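Type IV pilus assembly protein PilF (Thermus thermophilus HB8, PDB 5OIU) is thought to act as a hexameric AAA+ motor that uses ATP binding and hydrolysis to power assembly of type IV pili. Local coordinates at residues 299-304 with 369-374; 353-356 with 362-365; 241-246 with 252-257; 264-269 with 344-349. All blocks are in the same frame, centred on the assembly; numbering follows the deposited sequence.

Contact 1 (299-304 with 369-374)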
loop_
_atom_site.group_PDB
_atom_site.type_symbol
_atom_site.label_atom_id
_atom_site.label_comp_id
_atom_site.label_asym_id
_atom_site.label_seq_id
_atom_site.Cartn_x
_atom_site.Cartn_y
_atom_site.Cartn_z
ATOM N N LEU C 299 -9.074 -30.142 13.727
ATOM C CA LEU C 299 -9.091 -30.114 12.273
ATOM C C LEU C 299 -10.473 -29.767 11.727
ATOM O O LEU C 299 -10.740 -29.971 10.537
ATOM C CB LEU C 299 -8.595 -31.448 11.710
ATOM C CG LEU C 299 -7.094 -31.678 11.941
ATOM C CD1 LEU C 299 -6.707 -33.149 11.877
ATOM C CD2 LEU C 299 -6.275 -30.866 10.952
ATOM N N GLY C 300 -11.360 -29.255 12.578
ATOM C CA GLY C 300 -12.629 -28.741 12.112
ATOM C C GLY C 300 -13.632 -29.789 11.718
ATOM O O GLY C 300 -14.529 -29.501 10.917
ATOM N N LEU C 301 -13.509 -31.000 12.256
ATOM C CA LEU C 301 -14.449 -32.079 11.988
ATOM C C LEU C 301 -15.602 -32.050 12.992
ATOM O O LEU C 301 -15.397 -31.827 14.191
ATOM C CB LEU C 301 -13.725 -33.421 12.043
ATOM C CG LEU C 301 -14.379 -34.578 11.306
ATOM C CD1 LEU C 301 -14.429 -34.250 9.843
ATOM C CD2 LEU C 301 -13.607 -35.854 11.544
ATOM N N SER C 302 -16.817 -32.270 12.491
ATOM C CA SER C 302 -18.005 -32.248 13.338
ATOM C C SER C 302 -18.001 -33.428 14.296
ATOM O O SER C 302 -17.479 -34.502 13.985
ATOM C CB SER C 302 -19.270 -32.305 12.489
ATOM O OG SER C 302 -19.451 -33.619 11.982
ATOM N N GLU C 303 -18.613 -33.232 15.467
ATOM C CA GLU C 303 -18.561 -34.291 16.470
ATOM C C GLU C 303 -19.348 -35.513 16.030
ATOM O O GLU C 303 -19.007 -36.640 16.413
ATOM C CB GLU C 303 -19.066 -33.791 17.824
ATOM C CG GLU C 303 -18.362 -34.465 18.989
ATOM C CD GLU C 303 -17.107 -33.720 19.414
ATOM O OE1 GLU C 303 -16.831 -32.618 18.881
ATOM O OE2 GLU C 303 -16.370 -34.252 20.269
ATOM N N ALA C 304 -20.393 -35.309 15.225
ATOM C CA ALA C 304 -21.043 -36.430 14.555
ATOM C C ALA C 304 -20.047 -37.180 13.681
ATOM O O ALA C 304 -19.906 -38.406 13.789
ATOM C CB ALA C 304 -22.228 -35.929 13.724
ATOM N N ASP C 369 -9.807 -31.343 2.417
ATOM C CA ASP C 369 -9.833 -32.381 1.393
ATOM C C ASP C 369 -8.888 -33.519 1.758
ATOM O O ASP C 369 -9.245 -34.702 1.657
ATOM C CB ASP C 369 -9.468 -31.782 0.027
ATOM C CG ASP C 369 -9.795 -32.723 -1.145
ATOM O OD1 ASP C 369 -11.003 -32.897 -1.459
ATOM O OD2 ASP C 369 -8.845 -33.271 -1.764
ATOM N N GLY C 370 -7.673 -33.179 2.188
ATOM C CA GLY C 370 -6.725 -34.212 2.556
ATOM C C GLY C 370 -7.244 -35.063 3.692
ATOM O O GLY C 370 -7.109 -36.286 3.672
ATOM N N LEU C 371 -7.873 -34.434 4.682
ATOM C CA LEU C 371 -8.370 -35.197 5.821
ATOM C C LEU C 371 -9.453 -36.169 5.379
ATOM O O LEU C 371 -9.423 -37.357 5.719
ATOM C CB LEU C 371 -8.898 -34.258 6.908
ATOM C CG LEU C 371 -9.555 -35.021 8.061
ATOM C CD1 LEU C 371 -8.529 -35.895 8.741
ATOM C CD2 LEU C 371 -10.233 -34.114 9.070
ATOM N N TYR C 372 -10.405 -35.669 4.590
ATOM C CA TYR C 372 -11.477 -36.492 4.044
ATOM C C TYR C 372 -10.927 -37.759 3.388
ATOM O O TYR C 372 -11.349 -38.872 3.718
ATOM C CB TYR C 372 -12.296 -35.643 3.059
ATOM C CG TYR C 372 -13.189 -36.439 2.130
ATOM C CD1 TYR C 372 -14.421 -36.941 2.565
ATOM C CD2 TYR C 372 -12.809 -36.696 0.812
ATOM C CE1 TYR C 372 -15.246 -37.684 1.710
ATOM C CE2 TYR C 372 -13.628 -37.436 -0.050
ATOM C CZ TYR C 372 -14.842 -37.925 0.407
ATOM O OH TYR C 372 -15.655 -38.655 -0.430
ATOM N N LYS C 373 -9.943 -37.611 2.495
ATOM C CA LYS C 373 -9.383 -38.782 1.823
ATOM C C LYS C 373 -8.549 -39.637 2.773
ATOM O O LYS C 373 -8.472 -40.865 2.607
ATOM C CB LYS C 373 -8.549 -38.350 0.618
ATOM C CG LYS C 373 -9.371 -37.708 -0.495
ATOM C CD LYS C 373 -8.478 -36.957 -1.468
ATOM C CE LYS C 373 -9.274 -36.358 -2.593
ATOM N NZ LYS C 373 -8.483 -35.342 -3.351
ATOM N N ALA C 374 -7.923 -39.014 3.772
ATOM C CA ALA C 374 -7.279 -39.788 4.827
ATOM C C ALA C 374 -8.299 -40.591 5.621
ATOM O O ALA C 374 -8.011 -41.724 6.027
ATOM C CB ALA C 374 -6.492 -38.858 5.745
#
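Leu299 and Leu371 mark the closest approach of two backbones that stay well apart, their CA atoms 8.2 Å from one another. Residues 369-374 belong to a regular helix. Residues 299-304, in contrast, form a turn between two short helices: Gly300, at positive phi, is the C-prime residue of a Schellman motif that ends the first, its N bonding to Arg297 O, and Ser302 stands at the N-cap of the next.

One leucine branch does the bridging. Leu371 has CG anti to its backbone N (chi1 174°), which carries CD2 out from the helix between two leucines of the turn. There CD2 meets Leu299 CB at 4.1 Å, touching the root of that side chain and not its tip. On another side of the same methyl, Leu301 CD1 lies 4.3 Å from Leu371 CD2. The contact is apolar and fairly light, three leucines with no polar atom between them. Charge is handled farther round the helix, where Lys373 NZ makes a salt bridge to Asp369 OD2 at 2.6 Å, which the carboxylate oxygen accepts on its syn lone pair. That oxygen also accepts from His332 N, while the ammonium reaches Ala330 O, so the pair ties the helix to strand 328-336.

Helix 381-387 closes on the leucines through Leu381, which packs on both Leu299 and Leu371, Leu375 lies on Leu301, and Phe263 of a second subunit packs on Leu299. In sequence the turn falls between the two cysteine pairs of the zinc site (Cys282/Cys285 and Cys317/Cys320); the contact joins this part of the chain to helix 366-374.

Contact 2 (353-356 with 362-365)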
loop_
_atom_site.group_PDB
_atom_site.type_symbol
_atom_site.label_atom_id
_atom_site.label_comp_id
_atom_site.label_asym_id
_atom_site.label_seq_id
_atom_site.Cartn_x
_atom_site.Cartn_y
_atom_site.Cartn_z
ATOM N N GLU C 353 -8.425 -12.766 3.173
ATOM C CA GLU C 353 -9.842 -12.413 3.236
ATOM C C GLU C 353 -10.633 -13.141 2.160
ATOM O O GLU C 353 -11.669 -13.764 2.447
ATOM C CB GLU C 353 -10.004 -10.898 3.118
ATOM C CG GLU C 353 -9.167 -10.191 4.167
ATOM C CD GLU C 353 -9.312 -8.688 4.172
ATOM O OE1 GLU C 353 -8.656 -8.010 3.342
ATOM O OE2 GLU C 353 -10.076 -8.193 5.030
ATOM N N ILE C 354 -10.139 -13.101 0.917
ATOM C CA ILE C 354 -10.767 -13.876 -0.148
ATOM C C ILE C 354 -10.926 -15.321 0.282
ATOM O O ILE C 354 -11.985 -15.931 0.082
ATOM C CB ILE C 354 -9.954 -13.764 -1.447
ATOM C CG1 ILE C 354 -9.968 -12.321 -1.956
ATOM C CG2 ILE C 354 -10.499 -14.734 -2.479
ATOM C CD1 ILE C 354 -8.900 -12.037 -2.977
ATOM N N LYS C 355 -9.892 -15.869 0.927
ATOM C CA LYS C 355 -9.912 -17.264 1.351
ATOM C C LYS C 355 -11.035 -17.530 2.343
ATOM O O LYS C 355 -11.714 -18.557 2.252
ATOM C CB LYS C 355 -8.562 -17.662 1.959
ATOM C CG LYS C 355 -8.302 -19.194 1.947
ATOM C CD LYS C 355 -7.441 -19.641 3.110
ATOM C CE LYS C 355 -6.747 -20.982 2.845
ATOM N NZ LYS C 355 -5.256 -20.828 2.699
ATOM N N GLU C 356 -11.250 -16.622 3.300
ATOM C CA GLU C 356 -12.337 -16.844 4.246
ATOM C C GLU C 356 -13.699 -16.605 3.596
ATOM O O GLU C 356 -14.664 -17.313 3.918
ATOM C CB GLU C 356 -12.139 -15.976 5.486
ATOM C CG GLU C 356 -11.023 -16.513 6.442
ATOM C CD GLU C 356 -10.982 -18.061 6.568
ATOM O OE1 GLU C 356 -12.005 -18.642 7.039
ATOM O OE2 GLU C 356 -9.937 -18.691 6.210
ATOM N N GLY C 362 -18.556 -22.104 0.930
ATOM C CA GLY C 362 -18.503 -23.541 0.801
ATOM C C GLY C 362 -17.281 -24.175 0.130
ATOM O O GLY C 362 -17.373 -25.333 -0.285
ATOM N N MET C 363 -16.158 -23.470 0.026
ATOM C CA MET C 363 -14.943 -24.069 -0.514
ATOM C C MET C 363 -14.221 -24.881 0.547
ATOM O O MET C 363 -13.928 -24.359 1.632
ATOM C CB MET C 363 -13.996 -23.002 -1.035
ATOM C CG MET C 363 -12.640 -23.549 -1.385
ATOM S SD MET C 363 -11.555 -22.220 -1.881
ATOM C CE MET C 363 -10.536 -22.068 -0.418
ATOM N N LYS C 364 -13.927 -26.150 0.232
ATOM C CA LYS C 364 -13.054 -26.954 1.078
ATOM C C LYS C 364 -11.588 -26.630 0.802
ATOM O O LYS C 364 -11.188 -26.403 -0.351
ATOM C CB LYS C 364 -13.303 -28.443 0.858
ATOM C CG LYS C 364 -14.742 -28.846 1.014
ATOM C CD LYS C 364 -14.890 -30.068 1.909
ATOM C CE LYS C 364 -16.192 -30.004 2.732
ATOM N NZ LYS C 364 -16.059 -29.233 4.018
ATOM N N THR C 365 -10.787 -26.603 1.877
ATOM C CA THR C 365 -9.349 -26.371 1.766
ATOM C C THR C 365 -8.612 -27.670 1.482
ATOM O O THR C 365 -9.151 -28.765 1.638
ATOM C CB THR C 365 -8.745 -25.781 3.045
ATOM O OG1 THR C 365 -8.877 -26.728 4.112
ATOM C CG2 THR C 365 -9.381 -24.489 3.422
#
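Lys355 extends its aliphatic chain past two methyl groups, those of Met363 and Thr365, and each meets a different part of it. Near the root, Lys355 CG lies 4.3 Å from Met363 CE. The methionine comes in crosswise to the lysine, stretched out from its own backbone with CG anti to N (chi1 170°) and the next torsion also close to 180°. At the last bond the chain turns (chi3 104°), which swings CE up to the lysine and leaves the sulfur behind it, so the methyl makes the approach. Farther out, Lys355 CE is 4.4 Å from Thr365 CG2, the methyl branch of a side chain whose hydroxyl is employed elsewhere. Both approaches are loose van der Waals contacts along hydrocarbon.

The backbone between the segments explains the layout. Helix 351-360 ends in a Schellman motif with Gly362, at positive phi, as its C-prime residue: Gly362 N turns back to Arg359 O, and Met363 N to Ala358 O. The chain then runs without regular structure to Thr365, the N-cap of helix 366-374, making a compact helix-loop-helix. Thr365 caps a backbone N of that helix with its side chain, while Glu368 OE1 accepts from Thr365 N, a pairing consistent with a capping box.

Beyond the methyls, the lysine ammonium goes to a salt bridge with Asp247, just ahead of helix 248-257, and Ala249 of that helix also touches the lysine chain. Met363 is buried against Leu335 and Glu333 of strand 328-336, and Thr365 also rests on Glu333 there.

Contact 3 (241-246 with 252-257); sequences ATLHTN and ITRLDE
Leu243 and Thr245 pack against the first carbons of Arg254, and these apolar touches make up much of the contact. Thr245 CG2 sits 3.9 Å from Arg254 CB and close to CG as well, while Leu243 CD2 reaches the same CB at 4.2 Å. Two residues apart on the chain, they approach the arginine's root from one side, as adjacent methyls. The Thr245 hydroxyl is engaged elsewhere, with Thr148 of the neighbouring strand 143-148.

Polar approaches are looser. Arg254 leaves the helix with CG anti to its N and bends at chi2 (64°), bringing the guanidinium beside the chain at His244. There NH1 is 3.6 Å from His244 O, which lies at the guanidinium's edge near its plane; too long to count as a hydrogen bond, this is a charge-dipole approach. A long salt bridge, Arg254 NE to Glu257 OE2 at 3.7 Å, lies within the helix itself.

His244 turns its ring the other way, to about 4 Å from the bound ATP and against Lys155 of the Walker A P-loop. Arg254 thus fastens on chiefly through its hydrocarbon root, and its positive end may polarise the His244 carbonyl, on the chain that carries this nucleotide-facing histidine.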
loop_
_atom_site.group_PDB
_atom_site.type_symbol
_atom_site.label_atom_id
_atom_site.label_comp_id
_atom_site.label_asym_id
_atom_site.label_seq_id
_atom_site.Cartn_x
_atom_site.Cartn_y
_atom_site.Cartn_z
ATOM N N ALA C 241 -4.378 -21.895 -17.450
ATOM C CA ALA C 241 -3.018 -21.419 -17.237
ATOM C C ALA C 241 -2.510 -21.859 -15.880
ATOM O O ALA C 241 -3.275 -21.994 -14.920
ATOM C CB ALA C 241 -2.921 -19.899 -17.361
ATOM N N THR C 242 -1.199 -22.086 -15.828
ATOM C CA THR C 242 -0.516 -22.610 -14.653
ATOM C C THR C 242 0.217 -21.470 -13.957
ATOM O O THR C 242 0.880 -20.663 -14.612
ATOM C CB THR C 242 0.453 -23.729 -15.050
ATOM O OG1 THR C 242 -0.287 -24.926 -15.281
ATOM C CG2 THR C 242 1.459 -24.006 -13.973
ATOM N N LEU C 243 0.056 -21.384 -12.643
ATOM C CA LEU C 243 0.683 -20.357 -11.825
ATOM C C LEU C 243 1.305 -21.016 -10.603
ATOM O O LEU C 243 0.813 -22.030 -10.108
ATOM C CB LEU C 243 -0.326 -19.318 -11.395
ATOM C CG LEU C 243 0.141 -17.914 -11.070
ATOM C CD1 LEU C 243 0.704 -17.253 -12.305
ATOM C CD2 LEU C 243 -1.038 -17.113 -10.524
ATOM N N HIS C 244 2.402 -20.448 -10.131
ATOM C CA HIS C 244 3.105 -20.966 -8.959
ATOM C C HIS C 244 2.751 -20.105 -7.749
ATOM O O HIS C 244 3.241 -18.980 -7.603
ATOM C CB HIS C 244 4.601 -21.010 -9.214
ATOM C CG HIS C 244 4.979 -21.968 -10.297
ATOM N ND1 HIS C 244 4.738 -21.715 -11.634
ATOM C CD2 HIS C 244 5.560 -23.195 -10.242
ATOM C CE1 HIS C 244 5.166 -22.738 -12.355
ATOM N NE2 HIS C 244 5.672 -23.647 -11.536
ATOM N N THR C 245 1.841 -20.630 -6.928
ATOM C CA THR C 245 1.485 -20.121 -5.613
ATOM C C THR C 245 1.203 -21.328 -4.736
ATOM O O THR C 245 0.994 -22.434 -5.232
ATOM C CB THR C 245 0.237 -19.219 -5.627
ATOM O OG1 THR C 245 -0.921 -20.015 -5.917
ATOM C CG2 THR C 245 0.371 -18.104 -6.657
ATOM N N ASN C 246 1.163 -21.124 -3.427
ATOM C CA ASN C 246 0.948 -22.258 -2.546
ATOM C C ASN C 246 -0.492 -22.350 -2.050
ATOM O O ASN C 246 -0.787 -23.121 -1.133
ATOM C CB ASN C 246 1.953 -22.215 -1.395
ATOM C CG ASN C 246 3.196 -23.043 -1.711
ATOM O OD1 ASN C 246 3.899 -22.761 -2.689
ATOM N ND2 ASN C 246 3.448 -24.097 -0.919
ATOM N N ILE C 252 -4.948 -14.976 -7.004
ATOM C CA ILE C 252 -5.516 -13.662 -7.293
ATOM C C ILE C 252 -4.510 -12.574 -6.950
ATOM O O ILE C 252 -4.249 -11.666 -7.746
ATOM C CB ILE C 252 -6.832 -13.462 -6.515
ATOM C CG1 ILE C 252 -7.881 -14.482 -6.934
ATOM C CG2 ILE C 252 -7.356 -12.044 -6.687
ATOM C CD1 ILE C 252 -9.020 -14.567 -5.989
ATOM N N THR C 253 -3.945 -12.647 -5.745
ATOM C CA THR C 253 -2.949 -11.672 -5.327
ATOM C C THR C 253 -1.755 -11.672 -6.263
ATOM O O THR C 253 -1.225 -10.610 -6.604
ATOM C CB THR C 253 -2.509 -11.967 -3.898
ATOM O OG1 THR C 253 -3.646 -11.852 -3.041
ATOM C CG2 THR C 253 -1.441 -10.980 -3.457
ATOM N N ARG C 254 -1.340 -12.849 -6.719
ATOM C CA ARG C 254 -0.152 -12.933 -7.559
ATOM C C ARG C 254 -0.383 -12.311 -8.945
ATOM O O ARG C 254 0.541 -11.735 -9.536
ATOM C CB ARG C 254 0.281 -14.386 -7.668
ATOM C CG ARG C 254 1.547 -14.542 -8.420
ATOM C CD ARG C 254 2.687 -13.867 -7.677
ATOM N NE ARG C 254 3.843 -13.613 -8.530
ATOM C CZ ARG C 254 4.509 -14.556 -9.208
ATOM N NH1 ARG C 254 4.144 -15.849 -9.159
ATOM N NH2 ARG C 254 5.554 -14.199 -9.952
ATOM N N LEU C 255 -1.598 -12.435 -9.496
ATOM C CA LEU C 255 -1.909 -11.740 -10.750
ATOM C C LEU C 255 -1.867 -10.233 -10.552
ATOM O O LEU C 255 -1.358 -9.493 -11.407
ATOM C CB LEU C 255 -3.289 -12.152 -11.284
ATOM C CG LEU C 255 -3.446 -13.493 -12.007
ATOM C CD1 LEU C 255 -4.907 -13.815 -12.255
ATOM C CD2 LEU C 255 -2.678 -13.459 -13.308
ATOM N N ASP C 256 -2.410 -9.766 -9.421
ATOM C CA ASP C 256 -2.371 -8.349 -9.086
ATOM C C ASP C 256 -0.939 -7.826 -9.068
ATOM O O ASP C 256 -0.667 -6.741 -9.597
ATOM C CB ASP C 256 -3.062 -8.139 -7.735
ATOM C CG ASP C 256 -3.269 -6.671 -7.377
ATOM O OD1 ASP C 256 -2.865 -5.766 -8.138
ATOM O OD2 ASP C 256 -3.876 -6.436 -6.312
ATOM N N GLU C 257 -0.002 -8.593 -8.492
ATOM C CA GLU C 257 1.377 -8.121 -8.424
ATOM C C GLU C 257 2.057 -8.122 -9.779
ATOM O O GLU C 257 2.974 -7.325 -10.010
ATOM C CB GLU C 257 2.204 -8.963 -7.459
ATOM C CG GLU C 257 1.490 -9.363 -6.213
ATOM C CD GLU C 257 2.293 -10.359 -5.400
ATOM O OE1 GLU C 257 2.015 -10.491 -4.187
ATOM O OE2 GLU C 257 3.210 -10.996 -5.975
#

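Contact 4 (264-269 with 344-349); sequences NISAAL and AIVAGK
Ile345 meets Ser266 and Ile265 where helices 262-268 and 339-347 come together, the CA atoms of Ile345 and Ser266 only 6.0 Å apart. At the root, Ile345 CB faces Ser266 CB at 4.3 Å; the small serine lets the backbones come this near. From there the chain forks. The CG2 branch, anti to the backbone N, points into the other helix: it rests 4.0 Å from Ile265 CG2 and nearly as close to Ile265 CB, the two isoleucines crossing at about a right angle, and it also lies 4.2 Å from Ser266 N. The other branch leaves beside the backbone N, and its CG1 packs on Ile252 of helix 248-257. At the tip, Ile345 CD1 looks toward Leu269 CD2 at a looser 4.8 Å.

Next along the helix, Val346 CG2 touches Ser266 OG at 3.6 Å. That hydroxyl also makes a weak hydrogen bond to Arg342 O, a turn earlier in the opposing helix. Glu257 of a third subunit packs on Val346.

Gly348, at positive phi, then ends helix 339-347 in a Schellman motif. The close pass of these two helices is plain packing at Ser266, within the P-loop ATPase fold and beside its central sheet.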
loop_
_atom_site.group_PDB
_atom_site.type_symbol
_atom_site.label_atom_id
_atom_site.label_comp_id
_atom_site.label_asym_id
_atom_site.label_seq_id
_atom_site.Cartn_x
_atom_site.Cartn_y
_atom_site.Cartn_z
ATOM N N ASN C 264 -9.742 -6.125 -14.410
ATOM C CA ASN C 264 -9.574 -7.179 -15.404
ATOM C C ASN C 264 -9.471 -8.564 -14.753
ATOM O O ASN C 264 -9.950 -9.546 -15.326
ATOM C CB ASN C 264 -8.361 -6.867 -16.290
ATOM C CG ASN C 264 -8.676 -5.803 -17.370
ATOM O OD1 ASN C 264 -9.846 -5.496 -17.637
ATOM N ND2 ASN C 264 -7.638 -5.256 -17.993
ATOM N N ILE C 265 -8.897 -8.666 -13.549
ATOM C CA ILE C 265 -8.897 -9.948 -12.845
ATOM C C ILE C 265 -10.319 -10.352 -12.483
ATOM O O ILE C 265 -10.726 -11.505 -12.670
ATOM C CB ILE C 265 -7.998 -9.875 -11.596
ATOM C CG1 ILE C 265 -6.572 -9.488 -11.980
ATOM C CG2 ILE C 265 -8.010 -11.167 -10.836
ATOM C CD1 ILE C 265 -5.607 -9.399 -10.799
ATOM N N SER C 266 -11.102 -9.402 -11.976
ATOM C CA SER C 266 -12.463 -9.712 -11.549
ATOM C C SER C 266 -13.324 -10.173 -12.721
ATOM O O SER C 266 -14.148 -11.083 -12.581
ATOM C CB SER C 266 -13.087 -8.489 -10.869
ATOM O OG SER C 266 -14.311 -8.849 -10.247
ATOM N N ALA C 267 -13.130 -9.566 -13.888
ATOM C CA ALA C 267 -13.972 -9.848 -15.039
ATOM C C ALA C 267 -13.663 -11.183 -15.719
ATOM O O ALA C 267 -14.529 -11.712 -16.419
ATOM C CB ALA C 267 -13.844 -8.706 -16.053
ATOM N N ALA C 268 -12.463 -11.740 -15.536
ATOM C CA ALA C 268 -11.966 -12.839 -16.366
ATOM C C ALA C 268 -11.765 -14.142 -15.611
ATOM O O ALA C 268 -11.986 -15.223 -16.176
ATOM C CB ALA C 268 -10.636 -12.448 -17.028
ATOM N N LEU C 269 -11.333 -14.060 -14.353
ATOM C CA LEU C 269 -11.008 -15.251 -13.589
ATOM C C LEU C 269 -12.276 -16.025 -13.290
ATOM O O LEU C 269 -13.214 -15.480 -12.709
ATOM C CB LEU C 269 -10.295 -14.865 -12.302
ATOM C CG LEU C 269 -9.865 -16.049 -11.441
ATOM C CD1 LEU C 269 -8.783 -16.797 -12.139
ATOM C CD2 LEU C 269 -9.377 -15.560 -10.095
ATOM N N ALA C 344 -14.793 -8.749 -3.901
ATOM C CA ALA C 344 -13.636 -8.625 -3.010
ATOM C C ALA C 344 -12.367 -8.282 -3.780
ATOM O O ALA C 344 -11.513 -7.547 -3.270
ATOM C CB ALA C 344 -13.436 -9.904 -2.199
ATOM N N ILE C 345 -12.225 -8.814 -5.003
ATOM C CA ILE C 345 -11.071 -8.504 -5.848
ATOM C C ILE C 345 -11.052 -7.022 -6.190
ATOM O O ILE C 345 -10.032 -6.337 -6.024
ATOM C CB ILE C 345 -11.093 -9.369 -7.125
ATOM C CG1 ILE C 345 -11.200 -10.852 -6.765
ATOM C CG2 ILE C 345 -9.856 -9.100 -8.002
ATOM C CD1 ILE C 345 -11.491 -11.785 -7.920
ATOM N N VAL C 346 -12.178 -6.521 -6.719
ATOM C CA VAL C 346 -12.327 -5.096 -7.014
ATOM C C VAL C 346 -11.916 -4.273 -5.798
ATOM O O VAL C 346 -10.991 -3.451 -5.861
ATOM C CB VAL C 346 -13.773 -4.774 -7.442
ATOM C CG1 VAL C 346 -13.941 -3.280 -7.674
ATOM C CG2 VAL C 346 -14.184 -5.568 -8.686
ATOM N N ALA C 347 -12.579 -4.525 -4.659
ATOM C CA ALA C 347 -12.258 -3.814 -3.422
ATOM C C ALA C 347 -10.765 -3.865 -3.105
ATOM O O ALA C 347 -10.180 -2.867 -2.664
ATOM C CB ALA C 347 -13.072 -4.391 -2.264
ATOM N N GLY C 348 -10.128 -5.003 -3.356
ATOM C CA GLY C 348 -8.730 -5.192 -3.029
ATOM C C GLY C 348 -8.453 -5.952 -1.744
ATOM O O GLY C 348 -7.334 -5.852 -1.225
ATOM N N LYS C 349 -9.431 -6.687 -1.213
ATOM C CA LYS C 349 -9.217 -7.470 -0.007
ATOM C C LYS C 349 -8.081 -8.467 -0.221
ATOM O O LYS C 349 -7.759 -8.848 -1.348
ATOM C CB LYS C 349 -10.496 -8.205 0.402
ATOM C CG LYS C 349 -11.773 -7.349 0.393
ATOM C CD LYS C 349 -12.049 -6.671 1.742
ATOM C CE LYS C 349 -13.121 -5.564 1.612
ATOM N NZ LYS C 349 -12.666 -4.200 2.076
#

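Along the chain contact 3 closes first; the segments of contacts 4 and 1 then alternate, and contact 2 lies nested inside the loop of contact 1. Contacts 3 and 4 are close, centres 13 Å apart, and touch as helix 248-257 gives way to helix 262-268. Ile354 joins contact 2 to both, packing on Ile252 and Ala344, with all three centres within about 16 Å. Contact 1 is farther out, 28 Å from contact 3 and 31 Å from contact 4 between centres, but reached from contact 2 through successive helices 351-360 and 366-374. Contacts 2, 3 and 4 thus form one packed group beside strand 238-243, from which the chain carries on to contact 1.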